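PDB 4ZWV: putative aminotransferase, which probably acts as a pyridoxal-phosphate-dependent sugar aminotransferase in building the aminopentose of the indolocarbazole AT2433. Local coordinates for residues G57-C62 and L237-T242. Sequence-based numbering, arbitrary orientation.
Sequences GTSGLC and LKWHMT
The start of helix 57-66 forms the phosphate-binding end of the pyridoxal phosphate site, and W239, from the loop leading into helix 243-273, packs on the flank of the helix through S59 and C62. The helix is anchored at the cofactor: G57 N and T58 OG1 hydrogen-bond phosphate oxygens OP1 and OP2, respectively, of the modified lysine at position 190, and T58 OG1 also bonds Y217 OH of the second subunit. Across the contact no hydrogen bond forms. S59 meets the five-membered end of the indole, with OG 3.4 Å and CB 3.6 Å from W239 CD1, while S59 O lies over one face of the ring system, offset toward its rim. L237 CB, from the same loop as W239, lies over the opposite face, likewise offset toward the rim. Three residues on, C62 CB approaches W239 NE1 obliquely at 4.1 Å. The S59 chi1 of -73° sets OG anti to the carbonyl carbon, and from there OG touches CD1 of W239 and also hydrogen-bonds H55 ND1. With an alanine in place of W239, S59 CB and C62 CB would probably lose their indole partner and a gap would open beside the helix. Farther along, W239 also touches L63 and R66 of the same helix, which packs T58 on A86 and both L61 and C62 on A90 of helix 85-93, and L61 on I159 and D161 of strand 157-161 in the central sheet.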
ATOM      1  N   GLY A  57      -2.952  -7.428  -3.592  1.00  7.39           N
ATOM      2  CA  GLY A  57      -3.255  -7.568  -5.007  1.00  8.19           C
ATOM      3  C   GLY A  57      -3.308  -6.205  -5.667  1.00  7.88           C
ATOM      4  O   GLY A  57      -2.837  -6.025  -6.789  1.00  8.20           O
ATOM      5  N   THR A  58      -3.870  -5.231  -4.953  1.00  7.63           N
ATOM      6  CA  THR A  58      -3.988  -3.883  -5.484  1.00  7.78           C
ATOM      7  C   THR A  58      -2.613  -3.300  -5.791  1.00  8.70           C
ATOM      8  O   THR A  58      -2.387  -2.770  -6.882  1.00  9.36           O
ATOM      9  CB  THR A  58      -4.747  -2.988  -4.503  1.00  8.92           C
ATOM     10  OG1 THR A  58      -6.037  -3.575  -4.261  1.00  9.27           O
ATOM     11  CG2 THR A  58      -4.914  -1.590  -5.072  1.00 10.45           C
ATOM     12  N   SER A  59      -1.678  -3.434  -4.853  1.00  8.78           N
ATOM     13  CA  SER A  59      -0.320  -2.960  -5.104  1.00 10.05           C
ATOM     14  C   SER A  59       0.350  -3.738  -6.242  1.00  7.82           C
ATOM     15  O   SER A  59       1.105  -3.154  -7.030  1.00  8.52           O
ATOM     16  CB  SER A  59       0.517  -3.041  -3.823  1.00 11.06           C
ATOM     17  OG  SER A  59       0.110  -2.015  -2.920  1.00 14.34           O
ATOM     18  N   GLY A  60       0.048  -5.034  -6.360  1.00  7.84           N
ATOM     19  CA  GLY A  60       0.570  -5.812  -7.465  1.00  8.38           C
ATOM     20  C   GLY A  60       0.101  -5.284  -8.815  1.00  7.69           C
ATOM     21  O   GLY A  60       0.889  -5.185  -9.767  1.00  9.00           O
ATOM     22  N   LEU A  61      -1.176  -4.923  -8.889  1.00  8.49           N
ATOM     23  CA  LEU A  61      -1.734  -4.347 -10.123  1.00  8.15           C
ATOM     24  C   LEU A  61      -1.104  -2.984 -10.432  1.00  7.66           C
ATOM     25  O   LEU A  61      -0.784  -2.694 -11.577  1.00  9.21           O
ATOM     26  CB  LEU A  61      -3.254  -4.202 -10.007  1.00  8.81           C
ATOM     27  CG  LEU A  61      -4.062  -5.500  -9.999  1.00 12.72           C
ATOM     28  CD1 LEU A  61      -5.502  -5.222  -9.579  1.00 17.86           C
ATOM     29  CD2 LEU A  61      -4.016  -6.169 -11.378  1.00 12.02           C
ATOM     30  N   CYS A  62      -0.915  -2.156  -9.402  1.00  8.85           N
ATOM     31  CA  CYS A  62      -0.287  -0.852  -9.593  1.00  8.13           C
ATOM     32  C   CYS A  62       1.132  -1.006 -10.113  1.00  7.40           C
ATOM     33  O   CYS A  62       1.545  -0.316 -11.054  1.00  8.77           O
ATOM     34  CB  CYS A  62      -0.269  -0.069  -8.286  1.00  9.59           C
ATOM     35  SG  CYS A  62      -1.925   0.430  -7.724  1.00 12.18           S
ATOM     36  N   LEU A 237       6.948   2.755  -5.081  1.00  9.54           N
ATOM     37  CA  LEU A 237       6.400   3.101  -3.773  1.00 10.80           C
ATOM     38  C   LEU A 237       6.676   1.975  -2.782  1.00  8.64           C
ATOM     39  O   LEU A 237       7.608   1.198  -2.972  1.00  9.75           O
ATOM     40  CB  LEU A 237       4.897   3.392  -3.872  1.00 11.81           C
ATOM     41  CG  LEU A 237       4.564   4.609  -4.743  1.00  9.30           C
ATOM     42  CD1 LEU A 237       3.050   4.830  -4.845  1.00 10.89           C
ATOM     43  CD2 LEU A 237       5.239   5.849  -4.161  1.00  9.85           C
ATOM     44  N   LYS A 238       5.910   1.921  -1.691  1.00  8.99           N
ATOM     45  CA  LYS A 238       6.080   0.846  -0.714  1.00 10.23           C
ATOM     46  C   LYS A 238       5.101  -0.261  -1.089  1.00 11.55           C
ATOM     47  O   LYS A 238       4.040  -0.429  -0.483  1.00 13.13           O
ATOM     48  CB  LYS A 238       5.835   1.346   0.711  1.00 11.09           C
ATOM     49  CG  LYS A 238       6.220   0.362   1.780  1.00 15.55           C
ATOM     50  CD  LYS A 238       5.759   0.869   3.133  1.00 21.27           C
ATOM     51  CE  LYS A 238       5.957  -0.189   4.176  1.00 32.98           C
ATOM     52  NZ  LYS A 238       7.390  -0.535   4.344  1.00 36.64           N
ATOM     53  N   TRP A 239       5.462  -1.008  -2.117  1.00  8.76           N
ATOM     54  CA  TRP A 239       4.569  -2.003  -2.667  1.00  7.36           C
ATOM     55  C   TRP A 239       4.927  -3.414  -2.231  1.00  9.25           C
ATOM     56  O   TRP A 239       4.264  -4.363  -2.636  1.00 10.19           O
ATOM     57  CB  TRP A 239       4.598  -1.938  -4.193  1.00  7.62           C
ATOM     58  CG  TRP A 239       3.863  -0.749  -4.788  1.00  8.77           C
ATOM     59  CD1 TRP A 239       2.668  -0.229  -4.388  1.00 10.91           C
ATOM     60  CD2 TRP A 239       4.274   0.018  -5.932  1.00  8.03           C
ATOM     61  NE1 TRP A 239       2.312   0.829  -5.208  1.00 12.41           N
ATOM     62  CE2 TRP A 239       3.280   0.991  -6.165  1.00 10.28           C
ATOM     63  CE3 TRP A 239       5.391  -0.021  -6.772  1.00  9.23           C
ATOM     64  CZ2 TRP A 239       3.374   1.925  -7.197  1.00 13.67           C
ATOM     65  CZ3 TRP A 239       5.478   0.903  -7.808  1.00 10.77           C
ATOM     66  CH2 TRP A 239       4.474   1.860  -8.010  1.00 11.72           C
ATOM     67  N   HIS A 240       5.968  -3.553  -1.423  1.00  8.76           N
ATOM     68  CA  HIS A 240       6.442  -4.881  -1.030  1.00  9.80           C
ATOM     69  C   HIS A 240       5.643  -5.505   0.119  1.00  8.68           C
ATOM     70  O   HIS A 240       4.814  -4.847   0.760  1.00 10.52           O
ATOM     71  CB  HIS A 240       7.932  -4.817  -0.657  1.00  9.45           C
ATOM     72  CG  HIS A 240       8.212  -4.084   0.616  1.00  9.25           C
ATOM     73  ND1 HIS A 240       9.403  -4.218   1.292  1.00 13.65           N
ATOM     74  CD2 HIS A 240       7.474  -3.196   1.321  1.00 14.43           C
ATOM     75  CE1 HIS A 240       9.381  -3.458   2.373  1.00 12.78           C
ATOM     76  NE2 HIS A 240       8.220  -2.832   2.419  1.00 15.65           N
HETATM   77  N   MSE A 241       5.889  -6.798   0.319  1.00  8.04           N
HETATM   78  CA  MSE A 241       5.401  -7.546   1.474  1.00  8.80           C
HETATM   79  C   MSE A 241       6.514  -7.642   2.517  1.00  8.45           C
HETATM   80  O   MSE A 241       7.693  -7.737   2.153  1.00 10.37           O
HETATM   81  CB  MSE A 241       4.961  -8.959   1.054  1.00  9.13           C
HETATM   82  CG  MSE A 241       4.403  -9.784   2.207  1.00  9.32           C
HETATM   83 SE   MSE A 241       4.094 -11.637   1.742  0.62 13.74          SE
HETATM   84  CE  MSE A 241       2.731 -11.397   0.370  1.00 10.66           C
ATOM     85  N   THR A 242       6.148  -7.652   3.799  1.00  8.62           N
ATOM     86  CA  THR A 242       7.125  -7.825   4.867  1.00  8.97           C
ATOM     87  C   THR A 242       6.963  -9.177   5.559  1.00  9.73           C
ATOM     88  O   THR A 242       6.015  -9.924   5.273  1.00 10.65           O
ATOM     89  CB  THR A 242       6.999  -6.724   5.900  1.00 12.34           C
ATOM     90  OG1 THR A 242       5.680  -6.783   6.456  1.00 17.51           O
ATOM     91  CG2 THR A 242       7.224  -5.369   5.247  1.00 14.08           C
TER